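Side-chain contact in ABC transporter substrate binding protein (Ribose) (Agrobacterium vitis, PDB 4WUT), which probably serves as the sugar-binding component of an ABC transporter that holds beta-D-fucopyranose between its two lobes: residues S66-Q71 against D94-A99. Numbering follows the deposited sequence.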
loop_
_atom_site.group_PDB
_atom_site.type_symbol
_atom_site.label_atom_id
_atom_site.label_comp_id
_atom_site.label_asym_id
_atom_site.label_seq_id
_atom_site.Cartn_x
_atom_site.Cartn_y
_atom_site.Cartn_z
ATOM N N SER A 66 -6.388 9.930 4.516
ATOM C CA SER A 66 -5.931 11.267 4.867
ATOM C C SER A 66 -6.346 11.699 6.282
ATOM O O SER A 66 -5.882 12.730 6.778
ATOM C CB SER A 66 -6.486 12.277 3.858
ATOM O OG SER A 66 -7.887 12.165 3.712
ATOM N N ALA A 67 -7.229 10.923 6.911
ATOM C CA ALA A 67 -7.732 11.243 8.253
ATOM C C ALA A 67 -6.752 10.771 9.307
ATOM O O ALA A 67 -6.992 9.759 9.975
ATOM C CB ALA A 67 -9.039 10.562 8.481
ATOM N N ILE A 68 -5.664 11.515 9.471
ATOM C CA ILE A 68 -4.563 11.117 10.328
ATOM C C ILE A 68 -4.911 11.263 11.807
ATOM O O ILE A 68 -4.674 10.346 12.614
ATOM C CB ILE A 68 -3.295 11.958 10.044
ATOM C CG1 ILE A 68 -2.996 12.055 8.555
ATOM C CG2 ILE A 68 -2.120 11.402 10.774
ATOM C CD1 ILE A 68 -2.902 10.744 7.906
ATOM N N ALA A 69 -5.478 12.397 12.156
ATOM C CA ALA A 69 -5.845 12.635 13.546
ATOM C C ALA A 69 -6.840 11.585 14.032
ATOM O O ALA A 69 -6.790 11.144 15.182
ATOM C CB ALA A 69 -6.416 14.014 13.718
ATOM N N ASP A 70 -7.757 11.189 13.155
ATOM C CA ASP A 70 -8.722 10.166 13.521
ATOM C C ASP A 70 -8.030 8.848 13.820
ATOM O O ASP A 70 -8.447 8.120 14.718
ATOM C CB ASP A 70 -9.758 9.977 12.411
ATOM C CG ASP A 70 -10.814 11.062 12.397
ATOM O OD1 ASP A 70 -10.929 11.832 13.382
ATOM O OD2 ASP A 70 -11.563 11.130 11.398
ATOM N N GLN A 71 -6.986 8.508 13.051
ATOM C CA GLN A 71 -6.270 7.272 13.325
ATOM C C GLN A 71 -5.488 7.355 14.636
ATOM O O GLN A 71 -5.447 6.387 15.388
ATOM C CB GLN A 71 -5.353 6.850 12.167
ATOM C CG GLN A 71 -5.009 5.373 12.271
ATOM C CD GLN A 71 -3.862 4.951 11.394
ATOM O OE1 GLN A 71 -2.777 5.543 11.420
ATOM N NE2 GLN A 71 -4.080 3.888 10.642
ATOM N N ASP A 94 5.172 9.852 11.143
ATOM C CA ASP A 94 5.528 10.706 12.263
ATOM C C ASP A 94 4.370 10.959 13.233
ATOM O O ASP A 94 4.548 10.890 14.457
ATOM C CB ASP A 94 6.082 12.023 11.723
ATOM C CG ASP A 94 7.351 11.826 10.933
ATOM O OD1 ASP A 94 8.363 11.443 11.549
ATOM O OD2 ASP A 94 7.338 12.046 9.698
ATOM N N ALA A 95 3.194 11.267 12.700
ATOM C CA ALA A 95 2.069 11.614 13.549
ATOM C C ALA A 95 1.659 10.488 14.469
ATOM O O ALA A 95 1.069 10.756 15.524
ATOM C CB ALA A 95 0.885 12.049 12.712
ATOM N N LEU A 96 1.927 9.240 14.079
ATOM C CA LEU A 96 1.515 8.093 14.890
ATOM C C LEU A 96 2.548 7.674 15.952
ATOM O O LEU A 96 2.256 6.845 16.816
ATOM C CB LEU A 96 1.211 6.886 13.996
ATOM C CG LEU A 96 -0.209 6.827 13.394
ATOM C CD1 LEU A 96 -1.222 6.532 14.509
ATOM C CD2 LEU A 96 -0.591 8.075 12.618
ATOM N N VAL A 97 3.732 8.280 15.925
ATOM C CA VAL A 97 4.779 7.888 16.868
ATOM C C VAL A 97 4.406 8.091 18.345
ATOM O O VAL A 97 4.608 7.193 19.154
ATOM C CB VAL A 97 6.096 8.566 16.542
ATOM C CG1 VAL A 97 7.125 8.205 17.608
ATOM C CG2 VAL A 97 6.565 8.125 15.168
ATOM N N PRO A 98 3.831 9.254 18.704
ATOM C CA PRO A 98 3.505 9.438 20.124
ATOM C C PRO A 98 2.517 8.410 20.671
ATOM O O PRO A 98 2.689 7.963 21.804
ATOM C CB PRO A 98 2.911 10.848 20.151
ATOM C CG PRO A 98 3.591 11.533 19.026
ATOM C CD PRO A 98 3.678 10.512 17.953
ATOM N N ALA A 99 1.528 8.013 19.873
ATOM C CA ALA A 99 0.560 7.024 20.333
ATOM C C ALA A 99 1.181 5.639 20.451
ATOM O O ALA A 99 0.869 4.885 21.377
ATOM C CB ALA A 99 -0.648 7.003 19.400
#
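Ile68, in the first turn of helix 68-80, meets Ala95 and Leu96 through one methyl branch. Its CG2 lies 3.6 Å from Ala95 CB and 4.1 Å from Leu96 CD2, so the apolar contact spans two successive residues of the turn from Asp94 to Val97. The branch reaches them because CG2 stands anti to the backbone N, while CG1 sits beside that nitrogen (chi1 -47°).

The second kind of contact is van der Waals packing of Leu96 against a polar group. Gln71 and Leu96 run across each other at about a right angle, and Gln71 OE1 is 3.5 Å from Leu96 CG, with both Leu96 methyls at 3.6 Å. OE1 accepts a hydrogen bond from Ser91 N, while NE2 donates to Ala89 O and Val30 O; these three bonds fix the rotation of the amide.

Within segment 94-99, a hydrogen bond from Val97 N to Asp94 O (3.1 Å) closes a type I beta turn that presents Ala95 and Leu96. The contact thus brings the N-terminal part of helix 68-80 against the turn that leads into helix 97-105, in a parallel-stranded lobe of the periplasmic binding protein fold. Chemically, it is all van der Waals, partly methyl against methyl and partly leucine against an amide oxygen already satisfied by backbone.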